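Structural polyprotein, VP1 (Israeli acute paralysis virus, PDB 5CDD) probably serves as a structural subunit of the viral capsid, a jelly-roll protein cut from the polyprotein that packs with copies of itself into pentamers. Local coordinates at residues Ile54-Ala57 with Asn58-Thr61; Pro101-Gln104 with Ser105-Cys108; His131-Pro135 with Val136-Val140. All coordinates share one frame; numbering follows the deposited sequence.

Interaction 1 (Ile54-Ala57 with Asn58-Thr61)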
loop_
_atom_site.group_PDB
_atom_site.type_symbol
_atom_site.label_atom_id
_atom_site.label_comp_id
_atom_site.label_asym_id
_atom_site.label_seq_id
_atom_site.Cartn_x
_atom_site.Cartn_y
_atom_site.Cartn_z
ATOM N N ILE A 54 -49.609 -11.981 -7.875
ATOM C CA ILE A 54 -50.091 -12.164 -9.237
ATOM C C ILE A 54 -50.404 -10.844 -9.929
ATOM O O ILE A 54 -51.088 -9.981 -9.376
ATOM C CB ILE A 54 -51.346 -13.054 -9.248
ATOM C CG1 ILE A 54 -51.050 -14.357 -8.502
ATOM C CG2 ILE A 54 -51.762 -13.353 -10.678
ATOM C CD1 ILE A 54 -52.250 -15.248 -8.302
ATOM N N LEU A 55 -49.890 -10.697 -11.146
ATOM C CA LEU A 55 -50.098 -9.495 -11.939
ATOM C C LEU A 55 -50.320 -9.847 -13.401
ATOM O O LEU A 55 -49.855 -10.880 -13.879
ATOM C CB LEU A 55 -48.887 -8.568 -11.834
ATOM C CG LEU A 55 -48.587 -7.959 -10.468
ATOM C CD1 LEU A 55 -47.368 -7.067 -10.584
ATOM C CD2 LEU A 55 -49.786 -7.162 -9.983
ATOM N N GLN A 56 -51.026 -8.974 -14.109
ATOM C CA GLN A 56 -51.304 -9.185 -15.519
ATOM C C GLN A 56 -50.266 -8.470 -16.372
ATOM O O GLN A 56 -49.481 -7.668 -15.869
ATOM C CB GLN A 56 -52.699 -8.669 -15.859
ATOM C CG GLN A 56 -53.812 -9.370 -15.106
ATOM C CD GLN A 56 -55.163 -8.737 -15.362
ATOM O OE1 GLN A 56 -55.386 -7.569 -15.034
ATOM N NE2 GLN A 56 -56.073 -9.502 -15.956
ATOM N N ALA A 57 -50.267 -8.766 -17.666
ATOM C CA ALA A 57 -49.317 -8.162 -18.591
ATOM C C ALA A 57 -49.594 -6.677 -18.803
ATOM O O ALA A 57 -50.691 -6.192 -18.533
ATOM C CB ALA A 57 -49.359 -8.896 -19.925
ATOM N N ASN A 58 -48.583 -5.961 -19.279
ATOM C CA ASN A 58 -48.680 -4.532 -19.553
ATOM C C ASN A 58 -49.514 -3.735 -18.557
ATOM O O ASN A 58 -50.254 -2.833 -18.954
ATOM C CB ASN A 58 -49.247 -4.309 -20.956
ATOM C CG ASN A 58 -48.461 -5.041 -22.025
ATOM O OD1 ASN A 58 -48.274 -6.257 -21.951
ATOM N ND2 ASN A 58 -48.008 -4.308 -23.035
ATOM N N THR A 59 -49.402 -4.053 -17.270
ATOM C CA THR A 59 -50.169 -3.320 -16.267
ATOM C C THR A 59 -49.283 -2.557 -15.294
ATOM O O THR A 59 -48.607 -3.154 -14.455
ATOM C CB THR A 59 -51.084 -4.250 -15.440
ATOM O OG1 THR A 59 -52.015 -4.910 -16.304
ATOM C CG2 THR A 59 -51.856 -3.441 -14.408
ATOM N N LYS A 60 -49.293 -1.231 -15.412
ATOM C CA LYS A 60 -48.510 -0.385 -14.521
ATOM C C LYS A 60 -49.169 -0.492 -13.149
ATOM O O LYS A 60 -50.244 0.056 -12.926
ATOM C CB LYS A 60 -48.526 1.066 -15.014
ATOM C CG LYS A 60 -48.064 1.230 -16.459
ATOM C CD LYS A 60 -47.724 2.679 -16.793
ATOM C CE LYS A 60 -48.913 3.609 -16.611
ATOM N NZ LYS A 60 -48.540 5.043 -16.801
ATOM N N THR A 61 -48.519 -1.202 -12.235
ATOM C CA THR A 61 -49.066 -1.418 -10.903
ATOM C C THR A 61 -48.308 -0.772 -9.745
ATOM O O THR A 61 -47.150 -1.099 -9.490
ATOM C CB THR A 61 -49.159 -2.926 -10.604
ATOM O OG1 THR A 61 -49.973 -3.561 -11.596
ATOM C CG2 THR A 61 -49.749 -3.160 -9.223
#
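A side-chain-to-backbone contact, in which the hydroxyl of Thr59 turns back onto the carbonyl of Ala57, holds together the surface bend that leads from strand 47-55 into strand 61-62. The distance from Thr59 OG1 to Ala57 O is 2.9 Å, with the threonine as donor. The hydroxyl stands above the carbonyl plane, 41° out of it. With chi1 at -60°, OG1 sits beside its own backbone nitrogen and anti to its carbonyl carbon, which turns it back toward the oxygen two residues earlier. Gln56 CB, three residues back, lies 3.8 Å from Thr59 OG1. In the jelly roll of the picornavirus-like capsid proteins this bend is the BC loop, the link that carries the chain from one sheet of the sandwich to the other. Leu55 is still bonded through its backbone to Thr176, while Thr61 already pairs with Tyr170 of the facing sheet. Asn58 makes the corner in a left-handed backbone conformation, and its side chain extends to pack on Phe171 and on Gln301 of a neighbouring polyprotein chain. Below the corner the Leu55 methyl CD2 reaches at a slant against the Thr61 side chain and meets both of its branches, the hydroxyl oxygen Thr61 OG1 at 4.0 Å and the methyl Thr61 CG2 at 4.1 Å. The hydroxyl of this buried threonine is itself engaged, since Thr61 OG1 donates to Thr59 O at 3.2 Å, again well above the carbonyl plane.

Interaction 2 (Pro101-Gln104 with Ser105-Cys108)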
loop_
_atom_site.group_PDB
_atom_site.type_symbol
_atom_site.label_atom_id
_atom_site.label_comp_id
_atom_site.label_asym_id
_atom_site.label_seq_id
_atom_site.Cartn_x
_atom_site.Cartn_y
_atom_site.Cartn_z
ATOM N N PRO A 101 -43.346 -19.080 -15.016
ATOM C CA PRO A 101 -42.720 -19.967 -16.001
ATOM C C PRO A 101 -42.333 -19.103 -17.199
ATOM O O PRO A 101 -43.085 -18.210 -17.583
ATOM C CB PRO A 101 -43.836 -20.951 -16.328
ATOM C CG PRO A 101 -44.592 -21.033 -15.036
ATOM C CD PRO A 101 -44.668 -19.589 -14.612
ATOM N N LEU A 102 -41.171 -19.356 -17.789
ATOM C CA LEU A 102 -40.727 -18.548 -18.916
ATOM C C LEU A 102 -40.879 -19.213 -20.276
ATOM O O LEU A 102 -40.315 -20.276 -20.530
ATOM C CB LEU A 102 -39.271 -18.129 -18.716
ATOM C CG LEU A 102 -39.005 -17.259 -17.484
ATOM C CD1 LEU A 102 -37.534 -16.899 -17.421
ATOM C CD2 LEU A 102 -39.862 -16.000 -17.546
ATOM N N LYS A 103 -41.646 -18.570 -21.149
ATOM C CA LYS A 103 -41.869 -19.073 -22.499
ATOM C C LYS A 103 -40.787 -18.489 -23.408
ATOM O O LYS A 103 -40.510 -17.292 -23.352
ATOM C CB LYS A 103 -43.242 -18.631 -23.012
ATOM C CG LYS A 103 -44.431 -18.970 -22.118
ATOM C CD LYS A 103 -45.706 -19.057 -22.954
ATOM C CE LYS A 103 -46.968 -19.011 -22.103
ATOM N NZ LYS A 103 -47.331 -17.613 -21.734
ATOM N N GLN A 104 -40.178 -19.324 -24.244
ATOM C CA GLN A 104 -39.131 -18.852 -25.149
ATOM C C GLN A 104 -39.753 -18.018 -26.264
ATOM O O GLN A 104 -39.065 -17.262 -26.955
ATOM C CB GLN A 104 -38.369 -20.036 -25.747
ATOM C CG GLN A 104 -37.070 -19.651 -26.434
ATOM C CD GLN A 104 -36.309 -20.854 -26.956
ATOM O OE1 GLN A 104 -36.041 -21.803 -26.215
ATOM N NE2 GLN A 104 -35.957 -20.823 -28.239
ATOM N N SER A 105 -41.064 -18.158 -26.424
ATOM C CA SER A 105 -41.800 -17.416 -27.440
ATOM C C SER A 105 -41.963 -15.973 -26.980
ATOM O O SER A 105 -42.630 -15.169 -27.634
ATOM C CB SER A 105 -43.180 -18.044 -27.658
ATOM O OG SER A 105 -43.966 -17.990 -26.478
ATOM N N GLN A 106 -41.348 -15.655 -25.845
ATOM C CA GLN A 106 -41.420 -14.316 -25.279
ATOM C C GLN A 106 -40.085 -13.865 -24.713
ATOM O O GLN A 106 -39.154 -14.656 -24.560
ATOM C CB GLN A 106 -42.451 -14.267 -24.149
ATOM C CG GLN A 106 -43.882 -14.555 -24.554
ATOM C CD GLN A 106 -44.834 -14.473 -23.372
ATOM O OE1 GLN A 106 -44.703 -15.222 -22.402
ATOM N NE2 GLN A 106 -45.793 -13.557 -23.446
ATOM N N THR A 107 -40.013 -12.574 -24.410
ATOM C CA THR A 107 -38.836 -11.965 -23.810
ATOM C C THR A 107 -39.384 -11.151 -22.652
ATOM O O THR A 107 -39.674 -9.964 -22.789
ATOM C CB THR A 107 -38.095 -11.032 -24.788
ATOM O OG1 THR A 107 -37.465 -11.813 -25.809
ATOM C CG2 THR A 107 -37.030 -10.230 -24.056
ATOM N N CYS A 108 -39.549 -11.814 -21.514
ATOM C CA CYS A 108 -40.081 -11.183 -20.320
ATOM C C CYS A 108 -39.084 -10.250 -19.649
ATOM O O CYS A 108 -37.927 -10.611 -19.433
ATOM C CB CYS A 108 -40.519 -12.258 -19.326
ATOM S SG CYS A 108 -41.082 -11.612 -17.742
#
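Lys103 and Gln106 are the ends of a type I beta turn at the tip of the loop between strands 87-98 and 110-116, the DE loop of the jelly roll; Gln106 N donates to Lys103 O at 3.1 Å, with an angle of 143° at the hydrogen, though the position of that nitrogen is not fully certain. The more buried, apolar part of the contact lies at the base of the loop, where the two arms come together through carbon atoms: Leu102 CD2 sits 4.2 Å from Cys108 CB. Neighbours enclose this pair, Thr174 and Pro135 packing on the buried Cys108 and Val136 on Leu102, and Thr107 O receives a bond from the Asn173 side chain. Another face of the loop is turned to other copies of the protein. Gln104 points off the turn and meets Gln104 of two other copies, as fits a loop gathered round the fivefold axis of the pentamer; Thr107 OG1 is bonded to Thr100 O of the second subunit. The open, solvent side belongs to the exposed Lys103 and Ser105. Contact there is loose: the serine hydroxyl only brushes the base of the lysine chain, with Ser105 OG 3.6 Å from Lys103 CB. The lysine runs alongside Gln106, both side chains pointing the same way, and bends at its last torsion (chi4 81°). Gln106 OE1 lies beside the lysine chain, near Lys103 CB and CG as well as 3.6 Å from Lys103 NZ, without forming a hydrogen bond or salt bridge.

Interaction 3 (His131-Pro135 with Val136-Val140)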
loop_
_atom_site.group_PDB
_atom_site.type_symbol
_atom_site.label_atom_id
_atom_site.label_comp_id
_atom_site.label_asym_id
_atom_site.label_seq_id
_atom_site.Cartn_x
_atom_site.Cartn_y
_atom_site.Cartn_z
ATOM N N HIS A 131 -35.510 1.140 -13.486
ATOM C CA HIS A 131 -34.681 -0.060 -13.472
ATOM C C HIS A 131 -35.383 -1.143 -14.288
ATOM O O HIS A 131 -36.612 -1.178 -14.353
ATOM C CB HIS A 131 -34.474 -0.563 -12.043
ATOM C CG HIS A 131 -33.582 -1.763 -11.953
ATOM N ND1 HIS A 131 -33.682 -2.692 -10.941
ATOM C CD2 HIS A 131 -32.573 -2.187 -12.752
ATOM C CE1 HIS A 131 -32.777 -3.638 -11.120
ATOM N NE2 HIS A 131 -32.092 -3.354 -12.214
ATOM N N ILE A 132 -34.604 -2.028 -14.903
ATOM C CA ILE A 132 -35.163 -3.105 -15.712
ATOM C C ILE A 132 -34.323 -4.375 -15.637
ATOM O O ILE A 132 -33.095 -4.317 -15.690
ATOM C CB ILE A 132 -35.282 -2.677 -17.194
ATOM C CG1 ILE A 132 -35.717 -3.868 -18.054
ATOM C CG2 ILE A 132 -33.957 -2.124 -17.680
ATOM C CD1 ILE A 132 -35.889 -3.537 -19.520
ATOM N N THR A 133 -34.992 -5.519 -15.513
ATOM C CA THR A 133 -34.306 -6.808 -15.444
ATOM C C THR A 133 -35.006 -7.835 -16.326
ATOM O O THR A 133 -36.158 -7.648 -16.716
ATOM C CB THR A 133 -34.265 -7.362 -14.001
ATOM O OG1 THR A 133 -35.594 -7.681 -13.566
ATOM C CG2 THR A 133 -33.657 -6.339 -13.055
ATOM N N TYR A 134 -34.298 -8.913 -16.646
ATOM C CA TYR A 134 -34.851 -9.982 -17.468
ATOM C C TYR A 134 -34.812 -11.270 -16.659
ATOM O O TYR A 134 -33.762 -11.897 -16.524
ATOM C CB TYR A 134 -34.041 -10.144 -18.754
ATOM C CG TYR A 134 -34.105 -8.941 -19.669
ATOM C CD1 TYR A 134 -33.387 -7.779 -19.380
ATOM C CD2 TYR A 134 -34.898 -8.958 -20.819
ATOM C CE1 TYR A 134 -33.457 -6.662 -20.214
ATOM C CE2 TYR A 134 -34.975 -7.847 -21.659
ATOM C CZ TYR A 134 -34.252 -6.703 -21.351
ATOM O OH TYR A 134 -34.327 -5.603 -22.175
ATOM N N PRO A 135 -35.966 -11.682 -16.109
ATOM C CA PRO A 135 -36.113 -12.892 -15.295
ATOM C C PRO A 135 -35.421 -14.140 -15.836
ATOM O O PRO A 135 -35.039 -15.023 -15.068
ATOM C CB PRO A 135 -37.623 -13.058 -15.207
ATOM C CG PRO A 135 -38.097 -11.643 -15.183
ATOM C CD PRO A 135 -37.273 -11.023 -16.288
ATOM N N VAL A 136 -35.256 -14.216 -17.151
ATOM C CA VAL A 136 -34.615 -15.379 -17.747
ATOM C C VAL A 136 -33.143 -15.479 -17.353
ATOM O O VAL A 136 -32.599 -16.579 -17.255
ATOM C CB VAL A 136 -34.730 -15.357 -19.284
ATOM C CG1 VAL A 136 -33.910 -14.213 -19.858
ATOM C CG2 VAL A 136 -34.279 -16.686 -19.851
ATOM N N ILE A 137 -32.502 -14.333 -17.128
ATOM C CA ILE A 137 -31.095 -14.308 -16.734
ATOM C C ILE A 137 -30.914 -13.758 -15.318
ATOM O O ILE A 137 -29.883 -13.980 -14.684
ATOM C CB ILE A 137 -30.242 -13.457 -17.710
ATOM C CG1 ILE A 137 -30.754 -12.018 -17.744
ATOM C CG2 ILE A 137 -30.282 -14.062 -19.102
ATOM C CD1 ILE A 137 -29.963 -11.114 -18.672
ATOM N N ASN A 138 -31.921 -13.040 -14.828
ATOM C CA ASN A 138 -31.875 -12.469 -13.487
ATOM C C ASN A 138 -33.255 -12.528 -12.830
ATOM O O ASN A 138 -34.064 -11.607 -12.961
ATOM C CB ASN A 138 -31.370 -11.024 -13.549
ATOM C CG ASN A 138 -31.328 -10.360 -12.183
ATOM O OD1 ASN A 138 -31.081 -11.013 -11.166
ATOM N ND2 ASN A 138 -31.551 -9.052 -12.156
ATOM N N PRO A 139 -33.535 -13.626 -12.111
ATOM C CA PRO A 139 -34.794 -13.887 -11.405
ATOM C C PRO A 139 -35.173 -12.861 -10.344
ATOM O O PRO A 139 -36.348 -12.739 -9.993
ATOM C CB PRO A 139 -34.561 -15.262 -10.784
ATOM C CG PRO A 139 -33.588 -15.903 -11.717
ATOM C CD PRO A 139 -32.629 -14.782 -11.989
ATOM N N VAL A 140 -34.189 -12.128 -9.835
ATOM C CA VAL A 140 -34.440 -11.142 -8.786
ATOM C C VAL A 140 -34.345 -9.688 -9.241
ATOM O O VAL A 140 -33.309 -9.243 -9.736
ATOM C CB VAL A 140 -33.466 -11.344 -7.603
ATOM C CG1 VAL A 140 -33.876 -10.465 -6.432
ATOM C CG2 VAL A 140 -33.441 -12.808 -7.197
#
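The carbonyl group of Tyr134 is gripped from both faces of its plane: Ile137 N comes from one face, tilted 33° from the plane, and Asn138 N from the other, tilted 25°. Each donor lies 2.8 Å from Tyr134 O. The Asn138 amide, a second flat group, presents its nitrogen end to the threonine methyl, with Asn138 ND2 3.6 Å from Thr133 CG2; its CG is anti to the backbone nitrogen (chi1 179°), and the two side chains run across each other. The tyrosine ring leads away to the second subunit, where the side chain packs on Pro139 and its hydroxyl is bonded to Asn98 O, so here it is the root of the side chain that packs, Tyr134 CB lying 3.9 Å from Ile137 CG1. This helix-like turn forms the FG loop of the jelly roll, between strands 131-133 and 140-145. Pro135 adds a CH...O contact, its CA 3.4 Å from Asn138 O, and Pro139 CG lies 3.8 Å from Pro135 O. Two backbone N-H groups are thus satisfied by a single carbonyl oxygen, which fixes the peptide plane of Tyr134 in a mostly buried turn.

All three contacts lie in loops at one end of the jelly roll, on the same side of the chain's centre, and each loop joins strands of opposite sheets. Interactions 1 and 2 are surface bends, the second turned towards other copies of the protein; interaction 3 is buried. Their chemistry differs accordingly: threonine hydroxyls donate to backbone carbonyls in 54-61, a single turn bond stands with loosely placed polar chains in 101-108, and a carbonyl oxygen accepts two N-H groups among apolar groups in 131-140. Interactions 2 and 3 touch directly, Leu102 CD1 lying against Val136 CA and Cys108 O against Pro135 CD, and both meet the second subunit. Interaction 1 stands apart, its nearest atoms about 7 Å from interaction 2.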